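Local coordinates for diguanylate cyclase (Pseudomonas aeruginosa, PDB 5M3C), which is a two-domain protein of the diguanylate cyclase family, with a GGDEF domain followed by an EAL domain, each holding a calcium ion, at residues M150-A153 with K154-R158; A79-G82 with G83-I87; A369-R372 with A373-L377; G221-S224 with P225-I229; P113-D117 with G118-F122. All blocks are in the same frame, centred on the assembly; numbering follows the deposited sequence.

Contact 1 (M150-A153 with K154-R158). With GTP (guanosine-5'-triphosphate), chain I.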
# COMPACT_ATOMS: atom_id res chain seq x y z
N MET B 150 7.44 -20.44 20.96
CA MET B 150 6.24 -19.60 21.01
C MET B 150 6.63 -18.13 20.90
O MET B 150 6.00 -17.38 20.18
CB MET B 150 5.44 -19.85 22.29
CG MET B 150 4.26 -18.90 22.46
SD MET B 150 4.75 -17.23 22.91
CE MET B 150 5.32 -17.51 24.59
N TYR B 151 7.68 -17.74 21.61
CA TYR B 151 8.17 -16.36 21.54
C TYR B 151 8.71 -16.05 20.14
O TYR B 151 8.56 -14.94 19.63
CB TYR B 151 9.25 -16.10 22.60
CG TYR B 151 8.69 -15.85 23.98
CD1 TYR B 151 7.82 -14.79 24.21
CD2 TYR B 151 9.03 -16.67 25.06
CE1 TYR B 151 7.30 -14.56 25.47
CE2 TYR B 151 8.51 -16.43 26.32
CZ TYR B 151 7.65 -15.38 26.52
OH TYR B 151 7.13 -15.13 27.77
N ARG B 152 9.34 -17.05 19.52
CA ARG B 152 9.78 -16.91 18.14
C ARG B 152 8.59 -16.67 17.22
O ARG B 152 8.59 -15.72 16.44
CB ARG B 152 10.53 -18.17 17.70
CG ARG B 152 11.02 -18.14 16.26
CD ARG B 152 12.01 -17.02 16.02
NE ARG B 152 12.88 -17.30 14.88
CZ ARG B 152 13.78 -16.45 14.39
NH1 ARG B 152 14.53 -16.81 13.35
NH2 ARG B 152 13.92 -15.25 14.93
N ALA B 153 7.58 -17.52 17.31
CA ALA B 153 6.36 -17.33 16.54
C ALA B 153 5.78 -15.95 16.85
O ALA B 153 5.18 -15.31 15.99
CB ALA B 153 5.34 -18.41 16.88
N LYS B 154 5.97 -15.52 18.09
CA LYS B 154 5.49 -14.21 18.53
C LYS B 154 6.25 -13.09 17.83
O LYS B 154 5.66 -12.06 17.51
CB LYS B 154 5.66 -14.08 20.05
CG LYS B 154 4.48 -13.45 20.78
CD LYS B 154 3.23 -14.30 20.67
CE LYS B 154 2.27 -14.03 21.82
NZ LYS B 154 0.90 -14.55 21.56
N SER B 155 7.54 -13.29 17.58
CA SER B 155 8.37 -12.25 16.96
C SER B 155 8.32 -12.26 15.43
O SER B 155 8.30 -11.20 14.80
CB SER B 155 9.83 -12.36 17.42
OG SER B 155 10.50 -13.43 16.78
N ARG B 156 8.31 -13.45 14.83
CA ARG B 156 8.27 -13.58 13.37
C ARG B 156 6.90 -13.23 12.79
O ARG B 156 6.66 -13.38 11.60
CB ARG B 156 8.64 -15.01 12.95
CG ARG B 156 10.13 -15.31 12.96
CD ARG B 156 10.41 -16.74 12.53
NE ARG B 156 9.68 -17.11 11.32
CZ ARG B 156 10.03 -16.76 10.09
NH1 ARG B 156 11.11 -16.01 9.88
NH2 ARG B 156 9.29 -17.14 9.05
N GLY B 157 6.01 -12.75 13.65
CA GLY B 157 4.66 -12.40 13.25
C GLY B 157 3.70 -12.84 14.33
O GLY B 157 4.01 -12.78 15.52
N ARG B 158 2.53 -13.31 13.92
CA ARG B 158 1.58 -13.88 14.86
C ARG B 158 0.64 -14.83 14.13
O ARG B 158 0.78 -15.03 12.93
CB ARG B 158 0.80 -12.79 15.59
CG ARG B 158 1.41 -12.37 16.92
CD ARG B 158 0.72 -11.15 17.50
NE ARG B 158 1.23 -10.80 18.83
CZ ARG B 158 2.37 -10.15 19.06
NH1 ARG B 158 3.14 -9.77 18.05
NH2 ARG B 158 2.74 -9.87 20.30
PG GTP I . 1.04 -10.91 23.11
O1G GTP I . 2.33 -10.12 23.09
O2G GTP I . 0.54 -11.33 21.75
O3G GTP I . 1.01 -12.02 24.13
O3B GTP I . -0.09 -9.87 23.58
PB GTP I . -0.88 -10.04 24.98
O1B GTP I . -1.63 -8.76 25.27
O2B GTP I . -1.63 -11.35 24.95
O3A GTP I . 0.37 -10.14 26.00
PA GTP I . 0.29 -10.93 27.40
O1A GTP I . 1.24 -10.28 28.37
O2A GTP I . 0.39 -12.42 27.13
O5' GTP I . -1.21 -10.62 27.88
C5' GTP I . -1.91 -11.62 28.60
C4' GTP I . -3.30 -11.08 28.87
O4' GTP I . -4.16 -12.16 29.27
C3' GTP I . -3.29 -10.05 30.00
O3' GTP I . -3.85 -8.81 29.56
C2' GTP I . -4.13 -10.67 31.10
O2' GTP I . -4.96 -9.70 31.75
C1' GTP I . -4.96 -11.70 30.35
N9 GTP I . -5.35 -12.80 31.26
C8 GTP I . -4.52 -13.66 31.87
N7 GTP I . -5.23 -14.53 32.63
C5 GTP I . -6.54 -14.21 32.51
C6 GTP I . -7.82 -14.72 33.04
O6 GTP I . -7.84 -15.69 33.82
N1 GTP I . -8.95 -14.10 32.66
C2 GTP I . -8.95 -13.05 31.82
N2 GTP I . -10.13 -12.48 31.48
N3 GTP I . -7.81 -12.54 31.30
C4 GTP I . -6.60 -13.07 31.60
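Met150 and Lys154 touch one helical turn apart: Met150 SD lies 4.0 Å from Lys154 CD, while Met150 O accepts from Lys154 N. Tyr151 O takes the amide of Ser155 in the same way. Arg152 O has two main donors: Arg156 N lies 2.8 Å from Arg152 O in a nearly straight bond (N-H...O 172°), and Ser155 OG 3.0 Å from the same oxygen, in the carbonyl plane and on a lone pair. With OG held between its own backbone N and carbonyl carbon (chi1 76°), the serine folds back on the preceding turn. Here helix 139-155 ends, the helix of a beta-alpha-beta unit between strands 119-132 and 161-163; Gly157, with positive phi, takes the chain out of it. Arg156 CD sits over one face of the Arg152 guanidinium, 3.5 Å from Arg152 NE, and the two guanidinium planes are turned 51° apart. Glu162 forms a salt bridge with Arg156 NE. Past the helix, Arg158 turns the edge of its guanidinium to the gamma phosphate of GTP, NE lying 3.0 Å from GTP O2G and NH2 2.8 Å from GTP O1G. Lys154 NZ adds a weak bond to GTP O2G at 3.2 Å; the same nitrogen is also salt-bridged to Asp43 and donates to the carbonyls of Asp41 and Leu42.

Contact 2 (A79-G82 with G83-I87). With CA (calcium ion), chain G; GTP (guanosine-5'-triphosphate), chain I.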
# COMPACT_ATOMS: atom_id res chain seq x y z
N ALA B 79 -3.68 -28.55 28.48
CA ALA B 79 -3.65 -28.00 29.83
C ALA B 79 -3.50 -26.49 29.80
O ALA B 79 -2.95 -25.93 28.86
CB ALA B 79 -2.50 -28.62 30.62
N ARG B 80 -4.01 -25.83 30.84
CA ARG B 80 -3.72 -24.41 31.02
C ARG B 80 -2.47 -24.28 31.89
O ARG B 80 -2.47 -24.65 33.06
CB ARG B 80 -4.90 -23.67 31.66
CG ARG B 80 -4.52 -22.32 32.24
CD ARG B 80 -5.45 -21.18 31.83
NE ARG B 80 -6.37 -20.79 32.90
CZ ARG B 80 -6.72 -19.53 33.15
NH1 ARG B 80 -7.57 -19.27 34.14
NH2 ARG B 80 -6.23 -18.53 32.43
N LEU B 81 -1.40 -23.77 31.29
CA LEU B 81 -0.16 -23.52 32.01
C LEU B 81 -0.35 -22.38 33.00
O LEU B 81 0.16 -22.42 34.12
CB LEU B 81 0.96 -23.16 31.04
CG LEU B 81 2.35 -23.04 31.66
CD1 LEU B 81 2.77 -24.36 32.28
CD2 LEU B 81 3.37 -22.59 30.63
N GLY B 82 -1.10 -21.37 32.57
CA GLY B 82 -1.39 -20.21 33.41
C GLY B 82 -1.56 -18.97 32.56
O GLY B 82 -0.88 -18.80 31.54
N GLY B 83 -2.46 -18.09 32.98
CA GLY B 83 -2.76 -16.87 32.23
C GLY B 83 -3.44 -17.21 30.92
O GLY B 83 -4.34 -18.05 30.87
N ASP B 84 -3.02 -16.55 29.84
CA ASP B 84 -3.57 -16.83 28.52
C ASP B 84 -2.69 -17.84 27.79
O ASP B 84 -2.66 -17.88 26.56
CB ASP B 84 -3.67 -15.55 27.70
CG ASP B 84 -2.32 -15.02 27.27
OD1 ASP B 84 -1.33 -15.22 28.01
OD2 ASP B 84 -2.23 -14.42 26.18
N GLU B 85 -1.97 -18.66 28.56
CA GLU B 85 -1.07 -19.64 27.97
C GLU B 85 -1.58 -21.06 28.20
O GLU B 85 -1.89 -21.45 29.33
CB GLU B 85 0.34 -19.50 28.56
CG GLU B 85 1.09 -18.28 28.07
CD GLU B 85 2.44 -18.12 28.75
OE1 GLU B 85 2.55 -18.47 29.94
OE2 GLU B 85 3.39 -17.66 28.08
N PHE B 86 -1.67 -21.82 27.11
CA PHE B 86 -2.05 -23.22 27.16
C PHE B 86 -0.88 -24.07 26.69
O PHE B 86 -0.08 -23.63 25.86
CB PHE B 86 -3.26 -23.48 26.27
CG PHE B 86 -4.46 -22.64 26.61
CD1 PHE B 86 -4.59 -21.37 26.10
CD2 PHE B 86 -5.44 -23.13 27.46
CE1 PHE B 86 -5.69 -20.59 26.42
CE2 PHE B 86 -6.54 -22.36 27.78
CZ PHE B 86 -6.66 -21.08 27.26
N ILE B 87 -0.79 -25.28 27.22
CA ILE B 87 0.28 -26.19 26.84
C ILE B 87 -0.32 -27.55 26.50
O ILE B 87 -1.28 -27.99 27.13
CB ILE B 87 1.34 -26.31 27.94
CG1 ILE B 87 2.63 -26.91 27.37
CG2 ILE B 87 0.81 -27.13 29.12
CD1 ILE B 87 3.87 -26.53 28.14
CA CA G . -0.58 -13.41 25.01
PG GTP I . 1.04 -10.91 23.11
O1G GTP I . 2.33 -10.12 23.09
O2G GTP I . 0.54 -11.33 21.75
O3G GTP I . 1.01 -12.02 24.13
O3B GTP I . -0.09 -9.87 23.58
PB GTP I . -0.88 -10.04 24.98
O1B GTP I . -1.63 -8.76 25.27
O2B GTP I . -1.63 -11.35 24.95
O3A GTP I . 0.37 -10.14 26.00
PA GTP I . 0.29 -10.93 27.40
O1A GTP I . 1.24 -10.28 28.37
O2A GTP I . 0.39 -12.42 27.13
O5' GTP I . -1.21 -10.62 27.88
C5' GTP I . -1.91 -11.62 28.60
C4' GTP I . -3.30 -11.08 28.87
O4' GTP I . -4.16 -12.16 29.27
C3' GTP I . -3.29 -10.05 30.00
O3' GTP I . -3.85 -8.81 29.56
C2' GTP I . -4.13 -10.67 31.10
O2' GTP I . -4.96 -9.70 31.75
C1' GTP I . -4.96 -11.70 30.35
N9 GTP I . -5.35 -12.80 31.26
C8 GTP I . -4.52 -13.66 31.87
N7 GTP I . -5.23 -14.53 32.63
C5 GTP I . -6.54 -14.21 32.51
C6 GTP I . -7.82 -14.72 33.04
O6 GTP I . -7.84 -15.69 33.82
N1 GTP I . -8.95 -14.10 32.66
C2 GTP I . -8.95 -13.05 31.82
N2 GTP I . -10.13 -12.48 31.48
N3 GTP I . -7.81 -12.54 31.30
C4 GTP I . -6.60 -13.07 31.60
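Ala79 and Ile87 form an antiparallel hydrogen-bonded pair, beyond which a classic beta bulge sets both Leu81 and Gly82 against Glu85 O, through weak bonds, before a type II' turn from Gly82 to Glu85 closes the hairpin. The turn lies in the GGDEF motif, Gly82 to Phe86. Ala79 CB rests 3.9 Å from Ile87 CG2. Arg80, bent at chi2 and chi3, swings along the hairpin so that NH2 donates to Gly83 O; the modelled length of 2.5 Å is doubtfully short. GTP O6 lies in the plane of the same guanidinium, at its edge, 3.5 Å from Arg80 NH2, and Arg80 NE is salt-bridged to Asp6. Asp84, in the turn, binds the calcium ion through OD2 at 2.3 Å. GTP O3G, O2B and O2A bind the same ion, and Asp41 and Leu42 complete the site. The turn thus places a metal ligand next to the triphosphate and an arginine next to the base. Strand 35-43 runs alongside, bonded through its backbone to Asp84 and Phe86. Arg80 and Phe86 face helix 54-70, whereas Ala79 and Ile87 pack on helix 14-31, and Glu85 and Ile87 on helix 139-155.

Contact 3 (A369-R372 with A373-L377); sequences AITR and AIIAL
Ile370 and Ile374 meet one turn apart in helix 365-380, where Ile370 CG2 lies 3.8 Å from Ile374 CD1 and Ile370 O accepts from Ile374 N at 2.8 Å. Every backbone carbonyl of 369-372 is used in this i to i+4 pattern. Ala369 O takes Ala373 N at 2.8 Å and Thr371 O takes Ile375 N at 3.1 Å. The bond from Ala376 N to Arg372 O is longer, 3.3 Å, yet still straight (166°). Ala373 O continues the series by accepting from Leu377 N, and Ser380 OG of the same chain shares its one proton between Ala376 O and Leu377 O. The buried hydroxyl of Thr371 is satisfied too: chi1 of -58° sets OG1 beside its own backbone N, facing the preceding turn, where it bonds to Asp367 O. The same torsion sends Thr371 CG2 the other way, to 4.1 Å from Ile375 CD1. Ile374 packs on strand 350-353, and Ile370 and Ala373 meet Leu340 and Ser380 of the second subunit. This helix, one of those round the EAL barrel, forms the beta-alpha-beta crossover from strand 350-353 to the parallel strand 384-387, as in TIM-like barrels, with its other side in the subunit interface.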
# COMPACT_ATOMS: atom_id res chain seq x y z
N ALA B 369 20.03 9.11 -12.74
CA ALA B 369 18.76 9.48 -13.38
C ALA B 369 17.69 9.79 -12.35
O ALA B 369 16.98 10.80 -12.45
CB ALA B 369 18.30 8.35 -14.29
N ILE B 370 17.57 8.92 -11.35
CA ILE B 370 16.59 9.08 -10.29
C ILE B 370 16.87 10.32 -9.44
O ILE B 370 15.96 11.08 -9.14
CB ILE B 370 16.55 7.86 -9.36
CG1 ILE B 370 16.25 6.59 -10.16
CG2 ILE B 370 15.52 8.06 -8.26
CD1 ILE B 370 15.06 6.72 -11.09
N THR B 371 18.13 10.51 -9.06
CA THR B 371 18.50 11.67 -8.26
C THR B 371 18.22 12.94 -9.05
O THR B 371 17.74 13.94 -8.51
CB THR B 371 19.99 11.63 -7.86
OG1 THR B 371 20.25 10.43 -7.12
CG2 THR B 371 20.34 12.84 -7.00
N ARG B 372 18.52 12.90 -10.35
CA ARG B 372 18.29 14.04 -11.23
C ARG B 372 16.79 14.28 -11.38
O ARG B 372 16.33 15.42 -11.48
CB ARG B 372 18.94 13.77 -12.59
CG ARG B 372 19.55 14.98 -13.28
CD ARG B 372 20.78 14.57 -14.08
NE ARG B 372 20.63 13.25 -14.68
CZ ARG B 372 21.64 12.45 -15.02
NH1 ARG B 372 22.90 12.84 -14.82
NH2 ARG B 372 21.40 11.26 -15.55
N ALA B 373 16.02 13.20 -11.38
CA ALA B 373 14.56 13.28 -11.46
C ALA B 373 13.95 13.88 -10.20
O ALA B 373 13.12 14.78 -10.27
CB ALA B 373 13.98 11.90 -11.72
N ILE B 374 14.38 13.37 -9.05
CA ILE B 374 13.86 13.82 -7.76
C ILE B 374 14.10 15.31 -7.55
O ILE B 374 13.24 16.01 -7.03
CB ILE B 374 14.51 13.05 -6.60
CG1 ILE B 374 14.13 11.57 -6.66
CG2 ILE B 374 14.08 13.64 -5.27
CD1 ILE B 374 14.84 10.72 -5.64
N ILE B 375 15.28 15.79 -7.95
CA ILE B 375 15.60 17.21 -7.82
C ILE B 375 14.63 18.03 -8.66
O ILE B 375 14.02 18.99 -8.17
CB ILE B 375 17.05 17.51 -8.26
CG1 ILE B 375 18.04 16.88 -7.27
CG2 ILE B 375 17.29 19.01 -8.34
CD1 ILE B 375 19.46 16.80 -7.77
N ALA B 376 14.49 17.65 -9.93
CA ALA B 376 13.56 18.32 -10.84
C ALA B 376 12.14 18.28 -10.29
O ALA B 376 11.38 19.24 -10.42
CB ALA B 376 13.61 17.66 -12.22
N LEU B 377 11.79 17.17 -9.65
CA LEU B 377 10.47 16.99 -9.06
C LEU B 377 10.28 17.95 -7.89
O LEU B 377 9.30 18.69 -7.85
CB LEU B 377 10.30 15.55 -8.58
CG LEU B 377 8.86 15.02 -8.53
CD1 LEU B 377 8.84 13.59 -8.03
CD2 LEU B 377 7.98 15.90 -7.65

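Contact 4 (G221-S224 with P225-I229); sequences GEIS and PERFI
Ile223 and Phe228 make the tight half of this helix start: Ile223 CG2 lies 3.9 Å from Phe228 CB, and Ile223 O meets the edge of the Phe228 ring, in its plane, 3.3 Å from CD2. The ring is brought back over the first turn because Phe228 CG stands between its own backbone N and carbonyl carbon (chi1 74°); one face of it rests on Pro225 CA. Ser224 is the N-cap of helix 225-234. Its carbonyl has two donors: Phe228 N, at 3.0 Å from Ser224 O, comes in the carbonyl plane, while Arg227 N, at 2.8 Å from the same oxygen, stands 57° above that plane. Ser224 OG adds only a weak capping bond to Arg227 N, 3.3 Å long and bent.

The solvent side is looser. Glu222, Glu226 and Arg227 are exposed, and Glu226 OE1 comes no nearer to Ser224 OG than 3.8 Å. Arg227 doubles back along the loop, with Ile223 CG2 over one face of its guanidinium, 4.2 Å from NH2; its charge has a long, weak ion pair with Glu174. Behind the loop, strand 206-217 holds Ile223 by a backbone bond to Trp215, and Leu178 of helix 168-187 packs on both Ile223 and Arg227, so that this corner of the EAL domain fits between that strand and that helix.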
# COMPACT_ATOMS: atom_id res chain seq x y z
N GLY B 221 26.86 -2.86 24.10
CA GLY B 221 27.52 -1.91 23.21
C GLY B 221 26.54 -0.92 22.61
O GLY B 221 25.47 -0.67 23.18
N GLU B 222 26.91 -0.34 21.47
CA GLU B 222 26.03 0.58 20.76
C GLU B 222 24.88 -0.18 20.13
O GLU B 222 25.06 -0.94 19.18
CB GLU B 222 26.81 1.35 19.68
CG GLU B 222 27.37 2.68 20.15
CD GLU B 222 26.34 3.80 20.15
OE1 GLU B 222 25.32 3.67 19.44
OE2 GLU B 222 26.56 4.81 20.85
N ILE B 223 23.68 0.03 20.66
CA ILE B 223 22.49 -0.59 20.11
C ILE B 223 21.94 0.32 19.01
O ILE B 223 21.57 1.47 19.27
CB ILE B 223 21.43 -0.81 21.19
CG1 ILE B 223 22.04 -1.59 22.37
CG2 ILE B 223 20.24 -1.58 20.63
CD1 ILE B 223 21.21 -1.55 23.63
N SER B 224 21.91 -0.18 17.78
CA SER B 224 21.49 0.63 16.64
C SER B 224 19.99 0.91 16.70
O SER B 224 19.21 0.07 17.15
CB SER B 224 21.83 -0.07 15.33
OG SER B 224 20.87 -1.07 15.01
N PRO B 225 19.58 2.09 16.21
CA PRO B 225 18.17 2.46 16.12
C PRO B 225 17.35 1.44 15.33
O PRO B 225 16.20 1.17 15.68
CB PRO B 225 18.20 3.80 15.39
CG PRO B 225 19.55 4.36 15.68
CD PRO B 225 20.47 3.17 15.76
N GLU B 226 17.95 0.89 14.28
CA GLU B 226 17.31 -0.15 13.47
C GLU B 226 16.93 -1.34 14.34
O GLU B 226 15.99 -2.07 14.04
CB GLU B 226 18.24 -0.62 12.34
CG GLU B 226 18.38 0.35 11.18
CD GLU B 226 19.52 1.33 11.37
OE1 GLU B 226 20.62 0.89 11.77
OE2 GLU B 226 19.32 2.54 11.10
N ARG B 227 17.67 -1.51 15.43
CA ARG B 227 17.45 -2.63 16.33
C ARG B 227 16.44 -2.25 17.41
O ARG B 227 15.50 -3.00 17.67
CB ARG B 227 18.78 -3.03 16.95
CG ARG B 227 18.85 -4.44 17.53
CD ARG B 227 20.31 -4.84 17.69
NE ARG B 227 20.57 -5.57 18.93
CZ ARG B 227 21.70 -5.48 19.62
NH1 ARG B 227 21.85 -6.18 20.74
NH2 ARG B 227 22.68 -4.68 19.21
N PHE B 228 16.61 -1.08 18.02
CA PHE B 228 15.83 -0.73 19.21
C PHE B 228 14.54 0.04 18.94
O PHE B 228 13.71 0.16 19.84
CB PHE B 228 16.69 -0.01 20.27
CG PHE B 228 17.04 1.42 19.93
CD1 PHE B 228 16.06 2.38 19.74
CD2 PHE B 228 18.37 1.81 19.86
CE1 PHE B 228 16.39 3.69 19.45
CE2 PHE B 228 18.71 3.12 19.57
CZ PHE B 228 17.72 4.06 19.37
N ILE B 229 14.35 0.57 17.74
CA ILE B 229 13.10 1.27 17.44
C ILE B 229 11.95 0.28 17.20
O ILE B 229 10.84 0.47 17.73
CB ILE B 229 13.24 2.25 16.27
CG1 ILE B 229 14.14 3.41 16.68
CG2 ILE B 229 11.87 2.79 15.86
CD1 ILE B 229 14.50 4.35 15.54

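Contact 5 (P113-D117 with G118-F122)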
# COMPACT_ATOMS: atom_id res chain seq x y z
N PRO B 113 -14.76 -17.45 14.98
CA PRO B 113 -14.82 -16.65 16.19
C PRO B 113 -15.31 -17.49 17.35
O PRO B 113 -15.68 -18.65 17.17
CB PRO B 113 -15.84 -15.56 15.83
CG PRO B 113 -16.71 -16.16 14.78
CD PRO B 113 -15.96 -17.29 14.13
N PHE B 114 -15.32 -16.90 18.55
CA PHE B 114 -15.75 -17.62 19.74
C PHE B 114 -16.95 -16.91 20.35
O PHE B 114 -17.05 -15.69 20.32
CB PHE B 114 -14.60 -17.72 20.74
CG PHE B 114 -13.41 -18.47 20.22
CD1 PHE B 114 -12.50 -17.85 19.37
CD2 PHE B 114 -13.19 -19.79 20.57
CE1 PHE B 114 -11.40 -18.53 18.88
CE2 PHE B 114 -12.09 -20.48 20.09
CZ PHE B 114 -11.20 -19.85 19.24
N GLN B 115 -17.87 -17.70 20.91
CA GLN B 115 -19.15 -17.17 21.35
C GLN B 115 -19.15 -16.78 22.83
O GLN B 115 -18.99 -17.63 23.71
CB GLN B 115 -20.25 -18.20 21.09
CG GLN B 115 -21.59 -17.58 20.70
CD GLN B 115 -21.63 -17.14 19.25
OE1 GLN B 115 -21.02 -17.76 18.38
NE2 GLN B 115 -22.36 -16.06 18.98
N ALA B 116 -19.34 -15.49 23.10
CA ALA B 116 -19.48 -14.98 24.46
C ALA B 116 -20.73 -14.10 24.53
O ALA B 116 -20.90 -13.19 23.72
CB ALA B 116 -18.25 -14.19 24.87
N ASP B 117 -21.58 -14.37 25.52
CA ASP B 117 -22.96 -13.85 25.55
C ASP B 117 -23.58 -13.78 24.15
O ASP B 117 -23.60 -14.78 23.43
CB ASP B 117 -23.06 -12.50 26.31
CG ASP B 117 -21.89 -11.57 26.05
OD1 ASP B 117 -21.75 -11.08 24.91
OD2 ASP B 117 -21.13 -11.31 27.00
N GLY B 118 -24.08 -12.61 23.76
CA GLY B 118 -24.78 -12.48 22.48
C GLY B 118 -23.85 -12.53 21.28
O GLY B 118 -24.23 -13.02 20.22
N HIS B 119 -22.63 -12.04 21.46
CA HIS B 119 -21.74 -11.80 20.34
C HIS B 119 -20.74 -12.92 20.11
O HIS B 119 -20.74 -13.95 20.78
CB HIS B 119 -20.96 -10.51 20.56
CG HIS B 119 -21.83 -9.35 20.92
ND1 HIS B 119 -21.91 -8.21 20.16
CD2 HIS B 119 -22.69 -9.18 21.96
CE1 HIS B 119 -22.76 -7.37 20.72
NE2 HIS B 119 -23.25 -7.94 21.81
N GLU B 120 -19.88 -12.67 19.13
CA GLU B 120 -18.81 -13.56 18.79
C GLU B 120 -17.60 -12.71 18.43
O GLU B 120 -17.71 -11.78 17.62
CB GLU B 120 -19.21 -14.44 17.62
CG GLU B 120 -18.90 -13.83 16.26
CD GLU B 120 -19.73 -14.42 15.15
OE1 GLU B 120 -20.38 -15.46 15.38
OE2 GLU B 120 -19.73 -13.84 14.04
N PHE B 121 -16.47 -13.00 19.05
CA PHE B 121 -15.25 -12.26 18.80
C PHE B 121 -14.17 -13.20 18.30
O PHE B 121 -14.13 -14.37 18.69
CB PHE B 121 -14.81 -11.56 20.07
CG PHE B 121 -15.91 -10.81 20.76
CD1 PHE B 121 -16.76 -11.45 21.65
CD2 PHE B 121 -16.10 -9.46 20.51
CE1 PHE B 121 -17.77 -10.76 22.28
CE2 PHE B 121 -17.11 -8.76 21.14
CZ PHE B 121 -17.95 -9.41 22.03
N PHE B 122 -13.29 -12.69 17.44
CA PHE B 122 -12.19 -13.49 16.93
C PHE B 122 -10.94 -13.25 17.75
O PHE B 122 -10.50 -12.12 17.93
CB PHE B 122 -11.90 -13.15 15.47
CG PHE B 122 -13.08 -13.33 14.56
CD1 PHE B 122 -14.06 -12.36 14.48
CD2 PHE B 122 -13.19 -14.47 13.77
CE1 PHE B 122 -15.15 -12.52 13.65
CE2 PHE B 122 -14.27 -14.63 12.93
CZ PHE B 122 -15.25 -13.66 12.87
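Pro113 lies flat over the Phe122 ring, its CB 3.4 Å from the ring centroid and 11° off the normal, a CH-pi contact. Glu120 passes by the same proline: its CG stands between backbone N and carbonyl carbon (chi1 88°) and comes 3.5 Å from Pro113 CG. The Glu120 carboxylate is held by the second subunit, through a salt bridge to Arg20 and a hydrogen bond to His5, and Arg69 of that subunit makes a cation-pi contact with Phe122. On the side of the sheet that carries Phe114, Ala116 and Phe121, Ala116 CB approaches Phe121 CE1 to 4.3 Å; Phe114 has a cation-pi partner in Arg67 and packs, like Ala116, on helix 54-70. Backbone bonds tie the strands. Phe114 N reaches Phe121 O at 2.8 Å, Phe121 N returns to Phe114 O at 3.0 Å, and Ala116 N meets His119 O at 3.1 Å. The bond from His119 N to Ala116 O is weak. The result is a beta hairpin with a two-residue loop, Asp117 and Gly118 at the corners of a type II' turn, projecting from the GGDEF domain sheet against the second subunit.

How the contacts relate
Along the chain the order is contact 2, 5, 1, 4, 3, the first three in the GGDEF domain and the last two in the EAL domain. Contacts 2 and 5 are hairpins of one sheet, centres about 20 Å apart; contact 1 ends the helix that follows strand 119-132. Contacts 1 and 2 touch where Met150 meets Glu85, and both reach GTP: contact 1 at the gamma phosphate, contact 2 at the base and, through the calcium ion, at the phosphates. Contact 4 does not touch contact 1, yet helix 168-187 packs on both, linking the domains. Contact 3 is about 56 Å from contact 2 between centres. Contacts 3 and 5 both meet the second subunit, so both domains take part in the dimer.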